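Local coordinates for putative uncharacterized protein (Mycobacterium tuberculosis, PDB 2ZQ5) that probably transfers a sulfuryl group, as a sulfotransferase with the P-loop-type alpha/beta fold of its family, at residues A[130-134]-A[135-139]; A[170-173]-A[174-178]; A[197-200]-A[201-205]; A[282-285]-A[286-290]. All blocks are in the same frame, centred on the assembly; numbering follows the deposited sequence.

Contact 1 (A[130-134]-A[135-139]); sequences PRPPR and ETWES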
loop_
_atom_site.group_PDB
_atom_site.type_symbol
_atom_site.label_atom_id
_atom_site.label_comp_id
_atom_site.label_asym_id
_atom_site.label_seq_id
_atom_site.Cartn_x
_atom_site.Cartn_y
_atom_site.Cartn_z
ATOM N N PRO A 130 17.670 -8.499 -0.069
ATOM C CA PRO A 130 18.474 -7.323 0.269
ATOM C C PRO A 130 18.683 -6.480 -0.992
ATOM O O PRO A 130 18.995 -7.011 -2.058
ATOM C CB PRO A 130 19.777 -7.933 0.780
ATOM C CG PRO A 130 19.323 -9.236 1.376
ATOM C CD PRO A 130 18.356 -9.739 0.339
ATOM N N ARG A 131 18.502 -5.172 -0.870
ATOM C CA ARG A 131 18.669 -4.273 -2.008
ATOM C C ARG A 131 20.116 -4.230 -2.490
ATOM O O ARG A 131 21.011 -3.816 -1.756
ATOM C CB ARG A 131 18.223 -2.863 -1.623
ATOM C CG ARG A 131 18.253 -1.867 -2.769
ATOM C CD ARG A 131 17.956 -0.450 -2.304
ATOM N NE ARG A 131 16.638 -0.296 -1.689
ATOM C CZ ARG A 131 16.428 -0.178 -0.382
ATOM N NH1 ARG A 131 17.447 -0.201 0.468
ATOM N NH2 ARG A 131 15.194 -0.009 0.078
ATOM N N PRO A 132 20.366 -4.667 -3.734
ATOM C CA PRO A 132 21.735 -4.645 -4.262
ATOM C C PRO A 132 22.136 -3.210 -4.586
ATOM O O PRO A 132 21.279 -2.329 -4.686
ATOM C CB PRO A 132 21.636 -5.488 -5.537
ATOM C CG PRO A 132 20.401 -6.325 -5.335
ATOM C CD PRO A 132 19.460 -5.373 -4.655
ATOM N N PRO A 133 23.443 -2.950 -4.745
ATOM C CA PRO A 133 23.869 -1.588 -5.068
ATOM C C PRO A 133 23.155 -1.148 -6.346
ATOM O O PRO A 133 23.048 -1.920 -7.303
ATOM C CB PRO A 133 25.374 -1.739 -5.249
ATOM C CG PRO A 133 25.710 -2.814 -4.265
ATOM C CD PRO A 133 24.606 -3.822 -4.503
ATOM N N ARG A 134 22.675 0.090 -6.356
ATOM C CA ARG A 134 21.931 0.635 -7.485
ATOM C C ARG A 134 22.550 0.424 -8.861
ATOM O O ARG A 134 21.851 0.070 -9.812
ATOM C CB ARG A 134 21.690 2.132 -7.274
ATOM C CG ARG A 134 20.782 2.756 -8.322
ATOM C CD ARG A 134 19.373 2.189 -8.224
ATOM N NE ARG A 134 18.480 2.725 -9.248
ATOM C CZ ARG A 134 18.526 2.390 -10.533
ATOM N NH1 ARG A 134 19.423 1.512 -10.963
ATOM N NH2 ARG A 134 17.674 2.935 -11.392
ATOM N N GLU A 135 23.855 0.637 -8.967
ATOM C CA GLU A 135 24.538 0.496 -10.248
ATOM C C GLU A 135 24.509 -0.912 -10.842
ATOM O O GLU A 135 24.847 -1.103 -12.013
ATOM C CB GLU A 135 25.992 0.969 -10.123
ATOM C CG GLU A 135 26.870 0.142 -9.192
ATOM C CD GLU A 135 26.701 0.491 -7.721
ATOM O OE1 GLU A 135 27.447 -0.079 -6.897
ATOM O OE2 GLU A 135 25.836 1.330 -7.387
ATOM N N THR A 136 24.091 -1.897 -10.054
ATOM C CA THR A 136 24.051 -3.277 -10.533
ATOM C C THR A 136 22.692 -3.752 -11.029
ATOM O O THR A 136 22.591 -4.807 -11.648
ATOM C CB THR A 136 24.492 -4.269 -9.437
ATOM O OG1 THR A 136 23.514 -4.287 -8.387
ATOM C CG2 THR A 136 25.846 -3.872 -8.865
ATOM N N TRP A 137 21.645 -2.981 -10.766
ATOM C CA TRP A 137 20.306 -3.399 -11.163
ATOM C C TRP A 137 20.123 -3.785 -12.627
ATOM O O TRP A 137 19.524 -4.819 -12.918
ATOM C CB TRP A 137 19.287 -2.326 -10.783
ATOM C CG TRP A 137 19.153 -2.130 -9.297
ATOM C CD1 TRP A 137 19.958 -2.648 -8.317
ATOM C CD2 TRP A 137 18.188 -1.310 -8.631
ATOM N NE1 TRP A 137 19.554 -2.196 -7.084
ATOM C CE2 TRP A 137 18.471 -1.373 -7.248
ATOM C CE3 TRP A 137 17.113 -0.526 -9.068
ATOM C CZ2 TRP A 137 17.718 -0.677 -6.298
ATOM C CZ3 TRP A 137 16.365 0.165 -8.123
ATOM C CH2 TRP A 137 16.673 0.084 -6.753
ATOM N N GLU A 138 20.630 -2.968 -13.547
ATOM C CA GLU A 138 20.479 -3.257 -14.972
ATOM C C GLU A 138 21.189 -4.535 -15.415
ATOM O O GLU A 138 21.012 -4.989 -16.549
ATOM C CB GLU A 138 20.981 -2.079 -15.812
ATOM C CG GLU A 138 20.146 -0.808 -15.709
ATOM C CD GLU A 138 18.697 -1.010 -16.116
ATOM O OE1 GLU A 138 18.412 -1.959 -16.876
ATOM O OE2 GLU A 138 17.843 -0.207 -15.686
ATOM N N SER A 139 21.992 -5.110 -14.524
ATOM C CA SER A 139 22.720 -6.339 -14.821
ATOM C C SER A 139 22.210 -7.482 -13.949
ATOM O O SER A 139 22.679 -8.614 -14.055
ATOM C CB SER A 139 24.218 -6.142 -14.569
ATOM O OG SER A 139 24.748 -5.109 -15.384
HETATM O O HOH W 1 21.462 -0.260 -12.552
HETATM O O HOH W 2 18.125 1.132 -13.473
#

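Contact 2 (A[170-173]-A[174-178]); sequences ELEE and CWQLL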
loop_
_atom_site.group_PDB
_atom_site.type_symbol
_atom_site.label_atom_id
_atom_site.label_comp_id
_atom_site.label_asym_id
_atom_site.label_seq_id
_atom_site.Cartn_x
_atom_site.Cartn_y
_atom_site.Cartn_z
ATOM N N GLU A 170 10.546 2.310 -9.374
ATOM C CA GLU A 170 9.704 3.269 -8.660
ATOM C C GLU A 170 9.371 2.794 -7.250
ATOM O O GLU A 170 9.386 1.598 -6.971
ATOM C CB GLU A 170 8.405 3.511 -9.428
ATOM C CG GLU A 170 8.557 4.341 -10.692
ATOM C CD GLU A 170 7.224 4.606 -11.368
ATOM O OE1 GLU A 170 6.645 3.663 -11.947
ATOM O OE2 GLU A 170 6.748 5.759 -11.310
ATOM N N LEU A 171 9.059 3.735 -6.365
ATOM C CA LEU A 171 8.720 3.389 -4.988
ATOM C C LEU A 171 7.283 2.894 -4.876
ATOM O O LEU A 171 6.353 3.514 -5.399
ATOM C CB LEU A 171 8.939 4.592 -4.066
ATOM C CG LEU A 171 10.359 5.171 -4.036
ATOM C CD1 LEU A 171 10.439 6.252 -2.974
ATOM C CD2 LEU A 171 11.369 4.072 -3.736
ATOM N N GLU A 172 7.118 1.769 -4.188
ATOM C CA GLU A 172 5.817 1.138 -3.996
ATOM C C GLU A 172 5.227 1.378 -2.609
ATOM O O GLU A 172 5.939 1.720 -1.662
ATOM C CB GLU A 172 5.934 -0.374 -4.216
ATOM C CG GLU A 172 5.432 -0.885 -5.555
ATOM C CD GLU A 172 3.926 -0.758 -5.710
ATOM O OE1 GLU A 172 3.376 -1.416 -6.615
ATOM O OE2 GLU A 172 3.292 0.003 -4.943
ATOM N N GLU A 173 3.919 1.167 -2.509
ATOM C CA GLU A 173 3.195 1.330 -1.257
ATOM C C GLU A 173 3.321 0.080 -0.392
ATOM O O GLU A 173 3.558 -1.022 -0.894
ATOM C CB GLU A 173 1.722 1.610 -1.531
ATOM C CG GLU A 173 1.460 2.902 -2.274
ATOM C CD GLU A 173 -0.017 3.150 -2.449
ATOM O OE1 GLU A 173 -0.716 2.212 -2.881
ATOM O OE2 GLU A 173 -0.477 4.274 -2.160
ATOM N N CYS A 174 3.117 0.258 0.908
ATOM C CA CYS A 174 3.243 -0.838 1.863
ATOM C C CYS A 174 2.292 -2.013 1.685
ATOM O O CYS A 174 2.571 -3.098 2.196
ATOM C CB CYS A 174 3.120 -0.296 3.289
ATOM S SG CYS A 174 4.333 0.991 3.703
ATOM N N TRP A 175 1.180 -1.826 0.975
ATOM C CA TRP A 175 0.266 -2.950 0.792
ATOM C C TRP A 175 0.978 -4.092 0.078
ATOM O O TRP A 175 0.591 -5.249 0.221
ATOM C CB TRP A 175 -1.004 -2.549 0.018
ATOM C CG TRP A 175 -0.779 -2.131 -1.400
ATOM C CD1 TRP A 175 -0.619 -0.857 -1.864
ATOM C CD2 TRP A 175 -0.675 -2.991 -2.541
ATOM N NE1 TRP A 175 -0.421 -0.869 -3.224
ATOM C CE2 TRP A 175 -0.449 -2.165 -3.665
ATOM C CE3 TRP A 175 -0.748 -4.379 -2.722
ATOM C CZ2 TRP A 175 -0.297 -2.684 -4.956
ATOM C CZ3 TRP A 175 -0.595 -4.894 -4.009
ATOM C CH2 TRP A 175 -0.373 -4.043 -5.107
ATOM N N GLN A 176 2.028 -3.769 -0.678
ATOM C CA GLN A 176 2.778 -4.801 -1.385
ATOM C C GLN A 176 3.456 -5.742 -0.395
ATOM O O GLN A 176 3.774 -6.880 -0.731
ATOM C CB GLN A 176 3.811 -4.169 -2.319
ATOM C CG GLN A 176 3.204 -3.646 -3.610
ATOM C CD GLN A 176 3.116 -4.708 -4.695
ATOM O OE1 GLN A 176 2.770 -5.861 -4.434
ATOM N NE2 GLN A 176 3.426 -4.317 -5.924
ATOM N N LEU A 177 3.681 -5.257 0.823
ATOM C CA LEU A 177 4.276 -6.084 1.866
ATOM C C LEU A 177 3.184 -6.664 2.758
ATOM O O LEU A 177 3.202 -7.852 3.065
ATOM C CB LEU A 177 5.251 -5.277 2.730
ATOM C CG LEU A 177 6.533 -4.772 2.068
ATOM C CD1 LEU A 177 7.310 -3.941 3.068
ATOM C CD2 LEU A 177 7.379 -5.949 1.580
ATOM N N LEU A 178 2.230 -5.824 3.158
ATOM C CA LEU A 178 1.144 -6.256 4.035
ATOM C C LEU A 178 0.263 -7.346 3.423
ATOM O O LEU A 178 -0.372 -8.118 4.150
ATOM C CB LEU A 178 0.295 -5.046 4.443
ATOM C CG LEU A 178 1.034 -3.989 5.273
ATOM C CD1 LEU A 178 0.227 -2.708 5.301
ATOM C CD2 LEU A 178 1.286 -4.504 6.684
HETATM O O HOH W 3 0.626 0.745 -5.508
#

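Contact 3 (A[197-200]-A[201-205]); sequences ADWL and SRQDW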
loop_
_atom_site.group_PDB
_atom_site.type_symbol
_atom_site.label_atom_id
_atom_site.label_comp_id
_atom_site.label_asym_id
_atom_site.label_seq_id
_atom_site.Cartn_x
_atom_site.Cartn_y
_atom_site.Cartn_z
ATOM N N ALA A 197 -14.087 -6.168 4.941
ATOM C CA ALA A 197 -13.813 -4.828 5.451
ATOM C C ALA A 197 -14.203 -4.742 6.931
ATOM O O ALA A 197 -13.468 -4.179 7.744
ATOM C CB ALA A 197 -14.587 -3.785 4.638
ATOM N N ASP A 198 -15.358 -5.311 7.263
ATOM C CA ASP A 198 -15.875 -5.321 8.630
ATOM C C ASP A 198 -14.955 -6.120 9.545
ATOM O O ASP A 198 -14.618 -5.683 10.646
ATOM C CB ASP A 198 -17.275 -5.939 8.646
ATOM C CG ASP A 198 -17.830 -6.102 10.051
ATOM O OD1 ASP A 198 -18.104 -5.076 10.704
ATOM O OD2 ASP A 198 -17.986 -7.259 10.500
ATOM N N TRP A 199 -14.560 -7.302 9.083
ATOM C CA TRP A 199 -13.672 -8.162 9.849
ATOM C C TRP A 199 -12.352 -7.435 10.105
ATOM O O TRP A 199 -11.858 -7.388 11.232
ATOM C CB TRP A 199 -13.411 -9.457 9.068
ATOM C CG TRP A 199 -12.434 -10.390 9.730
ATOM C CD1 TRP A 199 -12.702 -11.299 10.713
ATOM C CD2 TRP A 199 -11.026 -10.477 9.475
ATOM N NE1 TRP A 199 -11.546 -11.948 11.087
ATOM C CE2 TRP A 199 -10.504 -11.461 10.343
ATOM C CE3 TRP A 199 -10.155 -9.816 8.597
ATOM C CZ2 TRP A 199 -9.145 -11.801 10.359
ATOM C CZ3 TRP A 199 -8.803 -10.154 8.613
ATOM C CH2 TRP A 199 -8.314 -11.138 9.491
ATOM N N LEU A 200 -11.786 -6.858 9.051
ATOM C CA LEU A 200 -10.517 -6.155 9.174
ATOM C C LEU A 200 -10.577 -5.002 10.175
ATOM O O LEU A 200 -9.612 -4.760 10.907
ATOM C CB LEU A 200 -10.071 -5.646 7.799
ATOM C CG LEU A 200 -8.670 -5.036 7.708
ATOM C CD1 LEU A 200 -7.627 -6.053 8.176
ATOM C CD2 LEU A 200 -8.399 -4.611 6.269
ATOM N N SER A 201 -11.711 -4.303 10.222
ATOM C CA SER A 201 -11.860 -3.173 11.140
ATOM C C SER A 201 -11.793 -3.602 12.608
ATOM O O SER A 201 -11.582 -2.771 13.487
ATOM C CB SER A 201 -13.179 -2.440 10.881
ATOM O OG SER A 201 -14.272 -3.138 11.441
ATOM N N ARG A 202 -11.962 -4.895 12.865
ATOM C CA ARG A 202 -11.925 -5.428 14.228
ATOM C C ARG A 202 -10.602 -6.113 14.571
ATOM O O ARG A 202 -10.419 -6.584 15.691
ATOM C CB ARG A 202 -13.066 -6.437 14.428
ATOM C CG ARG A 202 -14.464 -5.835 14.408
ATOM C CD ARG A 202 -15.544 -6.900 14.565
ATOM N NE ARG A 202 -15.989 -7.456 13.286
ATOM C CZ ARG A 202 -15.818 -8.720 12.912
ATOM N NH1 ARG A 202 -15.204 -9.579 13.714
ATOM N NH2 ARG A 202 -16.273 -9.130 11.736
ATOM N N GLN A 203 -9.676 -6.158 13.618
ATOM C CA GLN A 203 -8.404 -6.838 13.840
ATOM C C GLN A 203 -7.276 -6.015 14.427
ATOM O O GLN A 203 -7.225 -4.794 14.278
ATOM C CB GLN A 203 -7.892 -7.443 12.527
ATOM C CG GLN A 203 -8.857 -8.392 11.850
ATOM C CD GLN A 203 -9.387 -9.439 12.803
ATOM O OE1 GLN A 203 -8.627 -10.237 13.361
ATOM N NE2 GLN A 203 -10.700 -9.441 13.001
ATOM N N ASP A 204 -6.369 -6.712 15.101
ATOM C CA ASP A 204 -5.181 -6.088 15.654
ATOM C C ASP A 204 -4.157 -6.197 14.525
ATOM O O ASP A 204 -3.783 -7.298 14.120
ATOM C CB ASP A 204 -4.693 -6.853 16.885
ATOM C CG ASP A 204 -3.295 -6.454 17.296
ATOM O OD1 ASP A 204 -2.918 -5.285 17.063
ATOM O OD2 ASP A 204 -2.576 -7.310 17.858
ATOM N N TRP A 205 -3.730 -5.053 13.996
ATOM C CA TRP A 205 -2.770 -5.037 12.896
ATOM C C TRP A 205 -1.326 -5.248 13.331
ATOM O O TRP A 205 -0.442 -5.400 12.486
ATOM C CB TRP A 205 -2.815 -3.699 12.156
ATOM C CG TRP A 205 -4.018 -3.423 11.302
ATOM C CD1 TRP A 205 -5.239 -2.975 11.719
ATOM C CD2 TRP A 205 -4.060 -3.435 9.869
ATOM N NE1 TRP A 205 -6.036 -2.692 10.630
ATOM C CE2 TRP A 205 -5.336 -2.965 9.485
ATOM C CE3 TRP A 205 -3.140 -3.792 8.873
ATOM C CZ2 TRP A 205 -5.715 -2.838 8.144
ATOM C CZ3 TRP A 205 -3.516 -3.665 7.538
ATOM C CH2 TRP A 205 -4.793 -3.192 7.186
HETATM O O HOH W 4 -18.163 -5.779 13.323
HETATM O O HOH W 5 -8.759 -1.994 10.568
HETATM O O HOH W 6 -8.494 -2.692 13.186
#

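Contact 4 (A[282-285]-A[286-290]); sequences GAQI and GADAM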
loop_
_atom_site.group_PDB
_atom_site.type_symbol
_atom_site.label_atom_id
_atom_site.label_comp_id
_atom_site.label_asym_id
_atom_site.label_seq_id
_atom_site.Cartn_x
_atom_site.Cartn_y
_atom_site.Cartn_z
ATOM N N GLY A 282 -20.754 1.592 -10.282
ATOM C CA GLY A 282 -21.549 2.764 -9.955
ATOM C C GLY A 282 -21.763 3.134 -8.499
ATOM O O GLY A 282 -20.811 3.359 -7.754
ATOM N N ALA A 283 -23.029 3.205 -8.099
ATOM C CA ALA A 283 -23.399 3.582 -6.739
ATOM C C ALA A 283 -22.786 2.712 -5.651
ATOM O O ALA A 283 -22.541 3.189 -4.543
ATOM C CB ALA A 283 -24.919 3.594 -6.599
ATOM N N GLN A 284 -22.547 1.440 -5.948
ATOM C CA GLN A 284 -21.960 0.562 -4.944
ATOM C C GLN A 284 -20.525 0.977 -4.645
ATOM O O GLN A 284 -20.079 0.910 -3.502
ATOM C CB GLN A 284 -21.997 -0.894 -5.402
ATOM C CG GLN A 284 -21.663 -1.881 -4.286
ATOM C CD GLN A 284 -22.611 -1.770 -3.105
ATOM O OE1 GLN A 284 -22.267 -1.216 -2.055
ATOM N NE2 GLN A 284 -23.818 -2.288 -3.274
ATOM N N ILE A 285 -19.796 1.408 -5.671
ATOM C CA ILE A 285 -18.425 1.858 -5.453
ATOM C C ILE A 285 -18.452 3.097 -4.562
ATOM O O ILE A 285 -17.627 3.242 -3.657
ATOM C CB ILE A 285 -17.721 2.200 -6.784
ATOM C CG1 ILE A 285 -17.554 0.928 -7.622
ATOM C CG2 ILE A 285 -16.365 2.837 -6.503
ATOM C CD1 ILE A 285 -16.987 1.178 -9.000
ATOM N N GLY A 286 -19.409 3.986 -4.815
ATOM C CA GLY A 286 -19.527 5.193 -4.019
ATOM C C GLY A 286 -19.840 4.889 -2.564
ATOM O O GLY A 286 -19.236 5.467 -1.658
ATOM N N ALA A 287 -20.788 3.984 -2.336
ATOM C CA ALA A 287 -21.172 3.615 -0.983
ATOM C C ALA A 287 -19.997 2.999 -0.236
ATOM O O ALA A 287 -19.725 3.361 0.909
ATOM C CB ALA A 287 -22.342 2.634 -1.018
ATOM N N ASP A 288 -19.299 2.073 -0.888
ATOM C CA ASP A 288 -18.158 1.414 -0.264
ATOM C C ASP A 288 -17.015 2.392 0.028
ATOM O O ASP A 288 -16.390 2.316 1.087
ATOM C CB ASP A 288 -17.661 0.260 -1.147
ATOM C CG ASP A 288 -18.651 -0.896 -1.217
ATOM O OD1 ASP A 288 -19.694 -0.839 -0.529
ATOM O OD2 ASP A 288 -18.384 -1.869 -1.954
ATOM N N ALA A 289 -16.753 3.314 -0.896
ATOM C CA ALA A 289 -15.677 4.289 -0.706
ATOM C C ALA A 289 -16.003 5.254 0.428
ATOM O O ALA A 289 -15.129 5.628 1.211
ATOM C CB ALA A 289 -15.428 5.067 -2.000
ATOM N N MET A 290 -17.265 5.664 0.512
ATOM C CA MET A 290 -17.679 6.571 1.573
ATOM C C MET A 290 -17.424 5.915 2.925
ATOM O O MET A 290 -16.952 6.562 3.860
ATOM C CB MET A 290 -19.164 6.909 1.430
ATOM C CG MET A 290 -19.489 7.858 0.282
ATOM S SD MET A 290 -19.231 9.599 0.698
ATOM C CE MET A 290 -20.766 9.950 1.557
#

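Contact 1 (A[130-134]-A[135-139])
Trp137 folds back over the turn that precedes it, and its indole meets Arg134 on a face and Pro132 at an edge. Face contact comes first: the guanidinium of Arg134 lies nearly parallel over the indole, the two planes 6° apart, with NE 3.5 Å from CZ3 of Trp137. The same side chain adds a CH-pi contact, its CD standing 3.5 Å from the centroid of the six-membered ring of Trp137, almost on the ring normal. A bend at chi2 (66°) lays the arginine across the ring in this way. CG of Arg131 reaches the rim of the indole near its plane, while the guanidinium of that residue is engaged by Asp223 and Gln118.

Hydrogen bonds form the second group. NE1 of Trp137 donates to Pro132 O at 3.0 Å, in the plane of the ring but well above that of the carbonyl. Pro133 O accepts twice from Thr136: from OG1 at 2.6 Å, in the carbonyl plane, and from the backbone N at 2.9 Å. Trp137 N closes the turn on Arg134 O.

Water supplies the third. One molecule links Arg134 O to Glu138 N, and another passes from NH2 of Arg134 to OE2 of Glu138.

In this loop between helices 122-126 and 141-156, the indole is also met edge-to-face by Trp123 of the first helix and by His121. The chemistry implies a tryptophan fixed in rotation by its N-H, with a guanidinium laid over one face whose positive charge may be partly balanced through water by Glu138.

Contact 2 (A[170-173]-A[174-178])
Glu172 and Gln176 are joined by a side-chain hydrogen bond, NE2 of the glutamine donating to OE1 of the glutamate at 3.0 Å. The motif is a loop turning into the short helix 175-178, within the sulfotransferase fold. The donor approaches from above the carboxylate plane, and the amide and carboxylate planes stand 80° apart. Glu126 takes a further bond from the same NE2, so the amide nitrogen spans two acidic side chains.

The other oxygen of Glu172 bonds within the loop. Its OE2 accepts from the backbone N of Glu173 at 2.8 Å, through the anti lone pair, and also accepts a hydrogen bond from a water that in turn accepts from NE1 of Trp175. The carboxylate is thereby held by three kinds of donor: a side-chain amide, a peptide N-H and water.

Glu173 is turned to a different partner, since its OE2 makes a salt bridge with Lys231 at the end of strand 227-231. Its OE1 lies in the plane of the Trp175 ring, at the edge, 3.1 Å from NE1, with the carboxylate perpendicular to the indole. Along the backbone, Gln176 N donates to Glu173 O at 3.2 Å, the first link of the turn.

Packing completes the arrangement. CG of Trp175 sits between its backbone N and carbonyl carbon (chi1 65°), which swings the indole back over the loop. CB of Glu173 then comes 3.4 Å from CD1 of Trp175, and CG of Gln176 lies over one face of the ring, 3.7 Å above its plane.

Contact 3 (A[197-200]-A[201-205])
Through Ala197 to Leu200 the backbone is helical, and it unwinds after Ser201 N bonds to Ala197 O, with Arg202 N reaching Trp199 O and Gln203 N reaching Leu200 O in tighter three-residue steps.

Gln203 carries much of the side-chain contact. Bent at chi2 (-50°), it lays its amide flat on the indole of Trp199, the planes 6° apart, while its CG stands 3.5 Å from the centroid of the six-membered ring. From there NE2 donates to Trp199 O at 2.9 Å; this carbonyl is gripped from opposite faces of its plane, by that amide and by Arg202 N.

Asp198 and Arg202 form a salt bridge on the outer side, OD2 meeting NH2 at 2.8 Å. The aspartate lies at the guanidinium's edge, but the nitrogen stands above the carboxylate plane. Ser201 OG turns back to Asp198 O at 2.7 Å, a hydroxyl bond to the last turn of the helix.

Leu200 touches Trp205 with CG, 3.7 Å from CZ2, and a water joins Leu200 O to the indole NE1.

The turn thus connects helix 194-201 to helix 206-219, whose start is capped by Asp204. On its inner side Trp199 packs against Ala39 and Val42 of helix 36-50 and bonds through NE1 to Glu38, tying the turn to helix 36-50.

Contact 4 (A[282-285]-A[286-290])
Gln284 turns its CG opposite the backbone nitrogen (chi1 -168°) and bends at chi2, whereas Asp288 carries CG beside its own nitrogen (chi1 -68°), and these settings bring the two side chains together one helical turn apart. Their flat groups cross obliquely, with the amide and carboxylate planes 35° apart. The carboxylate also leans back over the preceding turn, its CG 3.2 Å from Gln284 O. OD2 of Asp288 has a defined partner beyond the helix: it is hydrogen-bonded to ND1 of His192, a residue that Gln284 touches as well.

This is the opening of the long helix 282-304, and the i to i+4 pattern is soon established. Gly282 O receives two weak bonds, a three-residue one from Ile285 N and a four-residue one from Gly286 N at 3.3 Å. The next three are firmer: Ala287 N to Ala283 O at 2.9 Å, Asp288 N to Gln284 O at 3.0 Å, and Ala289 N to Ile285 O at 2.9 Å. Gly282 itself has a positive phi, a backbone shape that glycine adopts readily.

The small side chains lie close to the carbonyls of the preceding turn. CB of Ala287 is 3.6 Å from Ala283 O, and CB of Ala289 comes to 3.3 Å from Ile285 O. Gly286, just before Ala287, is buried and has no side chain. Ile285 and Ala289 both meet Cys266 of helix 262-272, with Ile285 also touching Gln270 and Ala289 touching Met262. Met290 leads instead to Val377 and Arg380 of helix 374-380.

Overall arrangement
The four contacts follow one another along the chain, all in the sulfotransferase fold, which is built round a five-stranded parallel sheet. Contact 2 lies near the middle, its centre about 5 Å from that of the chain, and is joined to strand 227-231 through Lys231. Contacts 1 and 3 have centres about 19 and 20 Å from it; both adjoin helix 206-219, contact 1 through Ile219 and contact 3 at the helix start. Contact 4, on helix 282-304, is about 42 Å from contact 1 between centres, across the chain's middle. Three contacts thus shape loops or turns beside helices, while contact 4 forms the first turns of a long helix.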